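Local coordinates for Pvc2 (Photorhabdus asymbiotica subsp. asymbiotica, PDB 6J0B), which probably forms part of the contractile sheath around the inner tube of an extracellular, phage-tail-like injection system, seen here in its extended state, at residues 136-146 / 211-222; 245-256 / 335-343. All coordinates share one frame; numbering follows the deposited sequence.

Interaction 1. Residues 136-146 / 211-222; sequences LTINGAEEAKQ and ELQGEYNTGRAI
L136 brings both methyls to the phenol end of Y216, CD1 3.4 Å from OH, the two side chains coming from opposite directions; CD1 also rests against L212 CD2. This is a helix-on-helix contact beside strand 222-228 of the mixed sheet in the subtilisin-like sheath domain: the weakly bonded helix 141-144 and the turn before it pack on helix 210-216 and the turn leading into that strand. T137 O accepts a hydrogen bond of 2.7 Å from Y216 OH, in the carbonyl plane with a C=O...donor angle of 153°; T137 OG1 takes the backbone N-H of G140 in an ST motif. I138, with CG1 anti to its backbone N (chi1 -163°), lies across E215, I138 CG1 3.6 Å from E215 CG, and its CD1 reaches the carbonyl of E211. A141 sets its CB beside the phenol oxygen, and A144 places its own at the ring edge, 3.9 Å from Y216 CE1. Aliphatic groups and the carbonyl oxygens of T137 and L212 line the ring. K145, bent at chi3, runs its methylenes past Y216 and R220; its NZ donates to E215 O, though the modelled 2.5 Å is too short to trust, and lies 3.1 Å from T218 OG1.

Interaction 2. Residues 245-256 / 335-343; sequences DNWRYVPVRRLF and LAAVRPAEF
Y249 OH donates to E342 OE2 at 3.1 Å, reaching the carboxylate on its anti side and 30° out of its plane, with the phenol ring and carboxylate planes turned 68° apart. The other oxygen, OE1, has the stronger partner, a salt bridge to R239, so this buried carboxylate has both oxygens engaged. An extended E342 chain, CG anti to the backbone N (chi1 -150°), carries the acid to the ring edge. P340 lies over one face of the same ring in a CH-pi contact, CD 4.0 Å from the centroid; R248 CB lies over the opposite face. In the sheath C-terminal domain, the extended linker between strands 332-335 and 343-349 runs across the first turns of helix 250-266, with Y249 at the N-cap position, its O accepting the N-H of R253; W247 O is bonded to T240 OG1. R339, bent at chi2, lays CD against V252 CG2; its NH2 makes a weak bond of 3.3 Å to D245 O, which sits at the guanidinium edge. Apolar contacts complete the seam: A337 CB fits between V252 CG1 and L255 CD2, while L335 CD1 sits over a face of F256, 3.8 Å from the ring centroid, with W247 on the opposite face.

In the fold
The two contacts come in series along the chain: residues 136-222 of interaction 1 all precede those of interaction 2, and the centres lie about 21 Å apart. Interaction 1 belongs to the subtilisin-like domain, flanking the start of strand 222-228 in the mixed sheet; interaction 2 holds the C-terminal linker on helix 250-266. They touch where N217 packs on E342. R239 touches N217 and forms a salt bridge to E342, so the same cluster probably helps tie the two domains together. Both contacts also pack on the N-terminal segment of a second subunit, around its P8. At the start of strand 343-349, F343 pairs in parallel with a strand of a third subunit, so the sheet continues into that neighbour, consistent with sheath subunits linked by beta-strand augmentation.

Interaction 1. Residues 136-146 / 211-222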
loop_
_atom_site.group_PDB
_atom_site.type_symbol
_atom_site.label_atom_id
_atom_site.label_comp_id
_atom_site.label_asym_id
_atom_site.label_seq_id
_atom_site.Cartn_x
_atom_site.Cartn_y
_atom_site.Cartn_z
ATOM N N LEU A 136 -56.076 -15.103 -47.758
ATOM C CA LEU A 136 -56.627 -14.099 -48.652
ATOM C C LEU A 136 -55.587 -13.659 -49.680
ATOM O O LEU A 136 -54.493 -14.220 -49.783
ATOM C CB LEU A 136 -57.175 -12.905 -47.864
ATOM C CG LEU A 136 -56.472 -12.323 -46.635
ATOM C CD1 LEU A 136 -55.164 -11.623 -46.932
ATOM C CD2 LEU A 136 -57.404 -11.375 -45.906
ATOM N N THR A 137 -55.934 -12.627 -50.443
ATOM C CA THR A 137 -55.157 -12.199 -51.591
ATOM C C THR A 137 -54.873 -10.708 -51.516
ATOM O O THR A 137 -55.543 -9.952 -50.808
ATOM C CB THR A 137 -55.888 -12.493 -52.909
ATOM O OG1 THR A 137 -57.191 -11.897 -52.873
ATOM C CG2 THR A 137 -56.024 -13.990 -53.142
ATOM N N ILE A 138 -53.857 -10.300 -52.280
ATOM C CA ILE A 138 -53.656 -8.898 -52.612
ATOM C C ILE A 138 -54.625 -8.475 -53.713
ATOM O O ILE A 138 -54.861 -7.278 -53.917
ATOM C CB ILE A 138 -52.177 -8.692 -53.008
ATOM C CG1 ILE A 138 -51.771 -7.220 -52.972
ATOM C CG2 ILE A 138 -51.888 -9.286 -54.378
ATOM C CD1 ILE A 138 -50.325 -6.977 -53.338
ATOM N N ASN A 139 -55.234 -9.444 -54.395
ATOM C CA ASN A 139 -56.065 -9.242 -55.572
ATOM C C ASN A 139 -57.514 -8.932 -55.206
ATOM O O ASN A 139 -58.072 -7.936 -55.672
ATOM C CB ASN A 139 -55.979 -10.490 -56.459
ATOM C CG ASN A 139 -56.618 -10.300 -57.819
ATOM O OD1 ASN A 139 -56.930 -9.183 -58.229
ATOM N ND2 ASN A 139 -56.801 -11.402 -58.536
ATOM N N GLY A 140 -58.136 -9.774 -54.385
ATOM C CA GLY A 140 -59.490 -9.522 -53.931
ATOM C C GLY A 140 -59.515 -8.867 -52.566
ATOM O O GLY A 140 -60.334 -9.217 -51.711
ATOM N N ALA A 141 -58.624 -7.897 -52.361
ATOM C CA ALA A 141 -58.318 -7.422 -51.018
ATOM C C ALA A 141 -59.336 -6.424 -50.482
ATOM O O ALA A 141 -59.583 -6.399 -49.272
ATOM C CB ALA A 141 -56.923 -6.799 -50.995
ATOM N N GLU A 142 -59.929 -5.590 -51.335
ATOM C CA GLU A 142 -60.873 -4.602 -50.828
ATOM C C GLU A 142 -62.251 -5.188 -50.553
ATOM O O GLU A 142 -63.099 -4.491 -49.986
ATOM C CB GLU A 142 -60.985 -3.417 -51.794
ATOM C CG GLU A 142 -61.802 -3.672 -53.046
ATOM C CD GLU A 142 -61.037 -3.344 -54.314
ATOM O OE1 GLU A 142 -59.915 -3.866 -54.480
ATOM O OE2 GLU A 142 -61.550 -2.560 -55.142
ATOM N N GLU A 143 -62.491 -6.446 -50.928
ATOM C CA GLU A 143 -63.726 -7.123 -50.550
ATOM C C GLU A 143 -63.644 -7.706 -49.147
ATOM O O GLU A 143 -64.673 -7.843 -48.477
ATOM C CB GLU A 143 -64.044 -8.236 -51.547
ATOM C CG GLU A 143 -63.865 -7.848 -53.001
ATOM C CD GLU A 143 -63.533 -9.041 -53.875
ATOM O OE1 GLU A 143 -63.443 -8.874 -55.108
ATOM O OE2 GLU A 143 -63.359 -10.149 -53.324
ATOM N N ALA A 144 -62.442 -8.066 -48.692
ATOM C CA ALA A 144 -62.280 -8.592 -47.343
ATOM C C ALA A 144 -62.391 -7.499 -46.292
ATOM O O ALA A 144 -62.843 -7.765 -45.174
ATOM C CB ALA A 144 -60.938 -9.310 -47.211
ATOM N N LYS A 145 -61.988 -6.272 -46.627
ATOM C CA LYS A 145 -62.203 -5.151 -45.724
ATOM C C LYS A 145 -63.664 -4.728 -45.688
ATOM O O LYS A 145 -64.081 -4.060 -44.738
ATOM C CB LYS A 145 -61.314 -3.971 -46.126
ATOM C CG LYS A 145 -59.825 -4.275 -46.046
ATOM C CD LYS A 145 -58.979 -3.014 -45.975
ATOM C CE LYS A 145 -58.441 -2.610 -47.330
ATOM N NZ LYS A 145 -57.290 -1.674 -47.187
ATOM N N GLN A 146 -64.451 -5.118 -46.693
ATOM C CA GLN A 146 -65.870 -4.784 -46.722
ATOM C C GLN A 146 -66.669 -5.582 -45.701
ATOM O O GLN A 146 -67.758 -5.154 -45.302
ATOM C CB GLN A 146 -66.431 -5.025 -48.121
ATOM C CG GLN A 146 -66.738 -3.764 -48.894
ATOM C CD GLN A 146 -68.026 -3.115 -48.441
ATOM O OE1 GLN A 146 -68.033 -2.289 -47.529
ATOM N NE2 GLN A 146 -69.130 -3.489 -49.078
ATOM N N GLU A 211 -46.052 -6.736 -49.570
ATOM C CA GLU A 211 -46.919 -6.077 -50.537
ATOM C C GLU A 211 -48.388 -6.347 -50.249
ATOM O O GLU A 211 -49.241 -5.513 -50.565
ATOM C CB GLU A 211 -46.562 -6.528 -51.952
ATOM C CG GLU A 211 -45.128 -6.221 -52.361
ATOM C CD GLU A 211 -44.866 -4.734 -52.532
ATOM O OE1 GLU A 211 -45.802 -3.998 -52.907
ATOM O OE2 GLU A 211 -43.719 -4.300 -52.290
ATOM N N LEU A 212 -48.700 -7.496 -49.643
ATOM C CA LEU A 212 -50.080 -7.781 -49.267
ATOM C C LEU A 212 -50.512 -6.934 -48.079
ATOM O O LEU A 212 -51.657 -6.474 -48.025
ATOM C CB LEU A 212 -50.245 -9.268 -48.953
ATOM C CG LEU A 212 -51.649 -9.782 -48.627
ATOM C CD1 LEU A 212 -51.931 -11.056 -49.394
ATOM C CD2 LEU A 212 -51.812 -10.030 -47.140
ATOM N N GLN A 213 -49.610 -6.722 -47.117
ATOM C CA GLN A 213 -49.926 -5.912 -45.948
ATOM C C GLN A 213 -50.133 -4.446 -46.300
ATOM O O GLN A 213 -50.829 -3.736 -45.568
ATOM C CB GLN A 213 -48.817 -6.048 -44.903
ATOM C CG GLN A 213 -49.226 -5.634 -43.499
ATOM C CD GLN A 213 -48.070 -5.600 -42.531
ATOM O OE1 GLN A 213 -48.230 -5.217 -41.375
ATOM N NE2 GLN A 213 -46.895 -6.002 -42.994
ATOM N N GLY A 214 -49.562 -3.980 -47.410
ATOM C CA GLY A 214 -49.807 -2.618 -47.841
ATOM C C GLY A 214 -51.219 -2.388 -48.338
ATOM O O GLY A 214 -51.733 -1.270 -48.251
ATOM N N GLU A 215 -51.860 -3.432 -48.870
ATOM C CA GLU A 215 -53.253 -3.323 -49.293
ATOM C C GLU A 215 -54.177 -3.138 -48.101
ATOM O O GLU A 215 -55.045 -2.259 -48.098
ATOM C CB GLU A 215 -53.666 -4.573 -50.069
ATOM C CG GLU A 215 -53.617 -4.433 -51.565
ATOM C CD GLU A 215 -54.744 -3.598 -52.126
ATOM O OE1 GLU A 215 -55.892 -3.729 -51.653
ATOM O OE2 GLU A 215 -54.477 -2.806 -53.050
ATOM N N TYR A 216 -53.999 -3.964 -47.075
ATOM C CA TYR A 216 -54.970 -4.043 -45.997
ATOM C C TYR A 216 -54.772 -2.978 -44.938
ATOM O O TYR A 216 -55.695 -2.723 -44.167
ATOM C CB TYR A 216 -54.914 -5.425 -45.355
ATOM C CG TYR A 216 -55.488 -6.495 -46.242
ATOM C CD1 TYR A 216 -56.839 -6.806 -46.191
ATOM C CD2 TYR A 216 -54.688 -7.179 -47.143
ATOM C CE1 TYR A 216 -57.375 -7.776 -47.005
ATOM C CE2 TYR A 216 -55.215 -8.149 -47.964
ATOM C CZ TYR A 216 -56.558 -8.446 -47.887
ATOM O OH TYR A 216 -57.087 -9.420 -48.699
ATOM N N ASN A 217 -53.609 -2.338 -44.894
ATOM C CA ASN A 217 -53.325 -1.376 -43.841
ATOM C C ASN A 217 -54.015 -0.035 -44.052
ATOM O O ASN A 217 -54.088 0.759 -43.110
ATOM C CB ASN A 217 -51.816 -1.162 -43.743
ATOM C CG ASN A 217 -51.374 -0.735 -42.368
ATOM O OD1 ASN A 217 -51.896 -1.202 -41.360
ATOM N ND2 ASN A 217 -50.397 0.156 -42.319
ATOM N N THR A 218 -54.526 0.241 -45.252
ATOM C CA THR A 218 -54.928 1.605 -45.576
ATOM C C THR A 218 -56.336 1.941 -45.085
ATOM O O THR A 218 -56.507 2.794 -44.210
ATOM C CB THR A 218 -54.820 1.836 -47.086
ATOM O OG1 THR A 218 -55.725 0.963 -47.773
ATOM C CG2 THR A 218 -53.399 1.564 -47.562
ATOM N N GLY A 219 -57.358 1.284 -45.631
ATOM C CA GLY A 219 -58.711 1.789 -45.450
ATOM C C GLY A 219 -59.476 1.343 -44.220
ATOM O O GLY A 219 -59.836 2.168 -43.377
ATOM N N ARG A 220 -59.731 0.046 -44.096
ATOM C CA ARG A 220 -60.347 -0.539 -42.908
ATOM C C ARG A 220 -59.313 -1.527 -42.403
ATOM O O ARG A 220 -59.355 -2.712 -42.741
ATOM C CB ARG A 220 -61.680 -1.201 -43.205
ATOM C CG ARG A 220 -62.805 -0.222 -43.448
ATOM C CD ARG A 220 -64.111 -0.942 -43.680
ATOM N NE ARG A 220 -65.177 -0.025 -44.059
ATOM C CZ ARG A 220 -66.397 -0.408 -44.416
ATOM N NH1 ARG A 220 -66.706 -1.696 -44.445
ATOM N NH2 ARG A 220 -67.308 0.496 -44.744
ATOM N N ALA A 221 -58.404 -1.026 -41.578
ATOM C CA ALA A 221 -57.091 -1.630 -41.453
ATOM C C ALA A 221 -57.127 -2.950 -40.704
ATOM O O ALA A 221 -57.741 -3.074 -39.641
ATOM C CB ALA A 221 -56.142 -0.668 -40.763
ATOM N N ILE A 222 -56.468 -3.940 -41.285
ATOM C CA ILE A 222 -56.306 -5.254 -40.693
ATOM C C ILE A 222 -54.848 -5.375 -40.285
ATOM O O ILE A 222 -53.962 -5.467 -41.141
ATOM C CB ILE A 222 -56.708 -6.368 -41.664
ATOM C CG1 ILE A 222 -58.170 -6.209 -42.075
ATOM C CG2 ILE A 222 -56.491 -7.703 -41.027
ATOM C CD1 ILE A 222 -58.662 -7.289 -43.004
#

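Interaction 2. Residues 245-256 / 335-343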
loop_
_atom_site.group_PDB
_atom_site.type_symbol
_atom_site.label_atom_id
_atom_site.label_comp_id
_atom_site.label_asym_id
_atom_site.label_seq_id
_atom_site.Cartn_x
_atom_site.Cartn_y
_atom_site.Cartn_z
ATOM N N ASP A 245 -58.197 10.511 -39.147
ATOM C CA ASP A 245 -56.916 10.827 -38.525
ATOM C C ASP A 245 -57.017 11.003 -37.016
ATOM O O ASP A 245 -55.985 11.066 -36.344
ATOM C CB ASP A 245 -56.327 12.086 -39.161
ATOM C CG ASP A 245 -57.378 13.145 -39.441
ATOM O OD1 ASP A 245 -58.568 12.901 -39.146
ATOM O OD2 ASP A 245 -57.015 14.222 -39.958
ATOM N N ASN A 246 -58.230 11.078 -36.473
ATOM C CA ASN A 246 -58.403 11.211 -35.034
ATOM C C ASN A 246 -58.166 9.894 -34.310
ATOM O O ASN A 246 -57.415 9.845 -33.331
ATOM C CB ASN A 246 -59.806 11.719 -34.725
ATOM C CG ASN A 246 -59.795 12.863 -33.768
ATOM O OD1 ASN A 246 -58.883 13.678 -33.797
ATOM N ND2 ASN A 246 -60.804 12.942 -32.910
ATOM N N TRP A 247 -58.798 8.821 -34.780
ATOM C CA TRP A 247 -58.773 7.542 -34.085
ATOM C C TRP A 247 -58.149 6.462 -34.951
ATOM O O TRP A 247 -58.701 5.366 -35.075
ATOM C CB TRP A 247 -60.185 7.128 -33.679
ATOM C CG TRP A 247 -60.884 8.133 -32.835
ATOM C CD1 TRP A 247 -61.978 8.865 -33.172
ATOM C CD2 TRP A 247 -60.531 8.527 -31.506
ATOM N NE1 TRP A 247 -62.334 9.688 -32.136
ATOM C CE2 TRP A 247 -61.458 9.498 -31.100
ATOM C CE3 TRP A 247 -59.520 8.149 -30.621
ATOM C CZ2 TRP A 247 -61.405 10.098 -29.851
ATOM C CZ3 TRP A 247 -59.470 8.743 -29.385
ATOM C CH2 TRP A 247 -60.405 9.705 -29.009
ATOM N N ARG A 248 -57.004 6.763 -35.559
ATOM C CA ARG A 248 -56.403 5.825 -36.493
ATOM C C ARG A 248 -55.728 4.662 -35.779
ATOM O O ARG A 248 -55.772 3.531 -36.267
ATOM C CB ARG A 248 -55.400 6.548 -37.385
ATOM C CG ARG A 248 -54.949 5.738 -38.571
ATOM C CD ARG A 248 -53.766 6.379 -39.255
ATOM N NE ARG A 248 -53.996 7.782 -39.569
ATOM C CZ ARG A 248 -54.635 8.212 -40.651
ATOM N NH1 ARG A 248 -54.788 9.512 -40.855
ATOM N NH2 ARG A 248 -55.124 7.347 -41.526
ATOM N N TYR A 249 -55.121 4.907 -34.624
ATOM C CA TYR A 249 -54.273 3.929 -33.961
ATOM C C TYR A 249 -54.932 3.388 -32.700
ATOM O O TYR A 249 -55.605 4.128 -31.979
ATOM C CB TYR A 249 -52.920 4.546 -33.611
ATOM C CG TYR A 249 -52.158 5.052 -34.807
ATOM C CD1 TYR A 249 -51.473 4.178 -35.635
ATOM C CD2 TYR A 249 -52.123 6.405 -35.106
ATOM C CE1 TYR A 249 -50.778 4.633 -36.726
ATOM C CE2 TYR A 249 -51.428 6.872 -36.199
ATOM C CZ TYR A 249 -50.758 5.981 -37.005
ATOM O OH TYR A 249 -50.061 6.440 -38.096
ATOM N N VAL A 250 -54.740 2.096 -32.432
ATOM C CA VAL A 250 -55.218 1.502 -31.181
ATOM C C VAL A 250 -54.520 1.997 -29.907
ATOM O O VAL A 250 -55.148 1.865 -28.850
ATOM C CB VAL A 250 -55.213 -0.047 -31.215
ATOM C CG1 VAL A 250 -55.865 -0.593 -32.461
ATOM C CG2 VAL A 250 -53.853 -0.655 -31.042
ATOM N N PRO A 251 -53.279 2.534 -29.873
ATOM C CA PRO A 251 -52.854 3.141 -28.601
ATOM C C PRO A 251 -53.565 4.437 -28.269
ATOM O O PRO A 251 -53.690 4.763 -27.086
ATOM C CB PRO A 251 -51.350 3.365 -28.797
ATOM C CG PRO A 251 -51.181 3.464 -30.213
ATOM C CD PRO A 251 -52.087 2.428 -30.745
ATOM N N VAL A 252 -54.036 5.187 -29.264
ATOM C CA VAL A 252 -54.737 6.434 -28.975
ATOM C C VAL A 252 -56.169 6.155 -28.542
ATOM O O VAL A 252 -56.697 6.816 -27.642
ATOM C CB VAL A 252 -54.677 7.363 -30.200
ATOM C CG1 VAL A 252 -55.289 8.713 -29.888
ATOM C CG2 VAL A 252 -53.244 7.532 -30.652
ATOM N N ARG A 253 -56.810 5.161 -29.156
ATOM C CA ARG A 253 -58.179 4.818 -28.786
ATOM C C ARG A 253 -58.231 4.145 -27.422
ATOM O O ARG A 253 -59.141 4.409 -26.631
ATOM C CB ARG A 253 -58.797 3.923 -29.858
ATOM C CG ARG A 253 -60.218 3.463 -29.585
ATOM C CD ARG A 253 -61.222 4.596 -29.686
ATOM N NE ARG A 253 -61.529 5.176 -28.385
ATOM C CZ ARG A 253 -62.408 6.150 -28.191
ATOM N NH1 ARG A 253 -63.075 6.656 -29.217
ATOM N NH2 ARG A 253 -62.623 6.619 -26.972
ATOM N N ARG A 254 -57.259 3.285 -27.119
ATOM C CA ARG A 254 -57.233 2.624 -25.821
ATOM C C ARG A 254 -56.741 3.528 -24.705
ATOM O O ARG A 254 -57.026 3.246 -23.538
ATOM C CB ARG A 254 -56.361 1.372 -25.871
ATOM C CG ARG A 254 -57.036 0.192 -26.525
ATOM C CD ARG A 254 -56.103 -0.997 -26.616
ATOM N NE ARG A 254 -55.294 -1.174 -25.416
ATOM C CZ ARG A 254 -55.715 -1.775 -24.309
ATOM N NH1 ARG A 254 -54.907 -1.897 -23.273
ATOM N NH2 ARG A 254 -56.948 -2.246 -24.232
ATOM N N LEU A 255 -56.003 4.591 -25.023
ATOM C CA LEU A 255 -55.657 5.567 -23.996
ATOM C C LEU A 255 -56.885 6.354 -23.573
ATOM O O LEU A 255 -57.133 6.536 -22.379
ATOM C CB LEU A 255 -54.571 6.517 -24.494
ATOM C CG LEU A 255 -54.208 7.639 -23.525
ATOM C CD1 LEU A 255 -53.490 7.085 -22.316
ATOM C CD2 LEU A 255 -53.367 8.691 -24.204
ATOM N N PHE A 256 -57.676 6.811 -24.545
ATOM C CA PHE A 256 -58.881 7.571 -24.236
ATOM C C PHE A 256 -59.932 6.719 -23.545
ATOM O O PHE A 256 -60.692 7.238 -22.726
ATOM C CB PHE A 256 -59.454 8.185 -25.507
ATOM C CG PHE A 256 -58.940 9.556 -25.790
ATOM C CD1 PHE A 256 -59.731 10.664 -25.556
ATOM C CD2 PHE A 256 -57.656 9.739 -26.272
ATOM C CE1 PHE A 256 -59.257 11.930 -25.810
ATOM C CE2 PHE A 256 -57.175 11.002 -26.527
ATOM C CZ PHE A 256 -57.977 12.097 -26.296
ATOM N N LEU A 335 -57.074 16.069 -24.219
ATOM C CA LEU A 335 -55.833 15.319 -24.075
ATOM C C LEU A 335 -55.030 15.416 -25.360
ATOM O O LEU A 335 -55.558 15.762 -26.413
ATOM C CB LEU A 335 -56.081 13.846 -23.761
ATOM C CG LEU A 335 -57.030 13.448 -22.641
ATOM C CD1 LEU A 335 -57.144 11.947 -22.617
ATOM C CD2 LEU A 335 -56.521 13.956 -21.326
ATOM N N ALA A 336 -53.736 15.131 -25.266
ATOM C CA ALA A 336 -52.854 15.123 -26.430
ATOM C C ALA A 336 -52.038 13.839 -26.382
ATOM O O ALA A 336 -51.006 13.779 -25.712
ATOM C CB ALA A 336 -51.958 16.354 -26.457
ATOM N N ALA A 337 -52.499 12.816 -27.093
ATOM C CA ALA A 337 -51.826 11.530 -27.085
ATOM C C ALA A 337 -50.605 11.553 -28.000
ATOM O O ALA A 337 -50.423 12.452 -28.822
ATOM C CB ALA A 337 -52.788 10.425 -27.510
ATOM N N VAL A 338 -49.759 10.539 -27.846
ATOM C CA VAL A 338 -48.561 10.377 -28.659
ATOM C C VAL A 338 -48.881 9.421 -29.795
ATOM O O VAL A 338 -49.535 8.393 -29.585
ATOM C CB VAL A 338 -47.380 9.849 -27.827
ATOM C CG1 VAL A 338 -46.068 10.317 -28.425
ATOM C CG2 VAL A 338 -47.504 10.269 -26.374
ATOM N N ARG A 339 -48.421 9.746 -30.980
ATOM C CA ARG A 339 -48.663 8.820 -32.074
ATOM C C ARG A 339 -47.434 7.948 -32.304
ATOM O O ARG A 339 -46.304 8.395 -32.093
ATOM C CB ARG A 339 -48.999 9.581 -33.354
ATOM C CG ARG A 339 -50.035 10.674 -33.183
ATOM C CD ARG A 339 -51.323 10.138 -32.599
ATOM N NE ARG A 339 -52.228 11.211 -32.214
ATOM C CZ ARG A 339 -53.302 11.562 -32.908
ATOM N NH1 ARG A 339 -54.072 12.552 -32.486
ATOM N NH2 ARG A 339 -53.611 10.915 -34.021
ATOM N N PRO A 340 -47.609 6.694 -32.718
ATOM C CA PRO A 340 -46.444 5.839 -32.961
ATOM C C PRO A 340 -45.833 6.065 -34.336
ATOM O O PRO A 340 -46.523 6.329 -35.321
ATOM C CB PRO A 340 -47.031 4.427 -32.844
ATOM C CG PRO A 340 -48.430 4.578 -33.271
ATOM C CD PRO A 340 -48.871 5.942 -32.823
ATOM N N ALA A 341 -44.508 5.968 -34.389
ATOM C CA ALA A 341 -43.796 6.010 -35.659
ATOM C C ALA A 341 -44.012 4.701 -36.398
ATOM O O ALA A 341 -43.607 3.639 -35.920
ATOM C CB ALA A 341 -42.309 6.247 -35.432
ATOM N N GLU A 342 -44.641 4.768 -37.562
ATOM C CA GLU A 342 -45.050 3.562 -38.264
ATOM C C GLU A 342 -44.170 3.218 -39.451
ATOM O O GLU A 342 -43.939 2.039 -39.712
ATOM C CB GLU A 342 -46.496 3.700 -38.730
ATOM C CG GLU A 342 -47.225 2.389 -38.802
ATOM C CD GLU A 342 -48.678 2.567 -39.137
ATOM O OE1 GLU A 342 -49.400 1.553 -39.236
ATOM O OE2 GLU A 342 -49.107 3.726 -39.312
ATOM N N PHE A 343 -43.672 4.210 -40.179
ATOM C CA PHE A 343 -42.784 3.987 -41.309
ATOM C C PHE A 343 -41.435 4.624 -41.022
ATOM O O PHE A 343 -41.368 5.731 -40.484
ATOM C CB PHE A 343 -43.363 4.573 -42.595
ATOM C CG PHE A 343 -44.858 4.512 -42.671
ATOM C CD1 PHE A 343 -45.501 3.319 -42.932
ATOM C CD2 PHE A 343 -45.620 5.651 -42.492
ATOM C CE1 PHE A 343 -46.875 3.256 -43.005
ATOM C CE2 PHE A 343 -46.996 5.594 -42.566
ATOM C CZ PHE A 343 -47.622 4.394 -42.823
#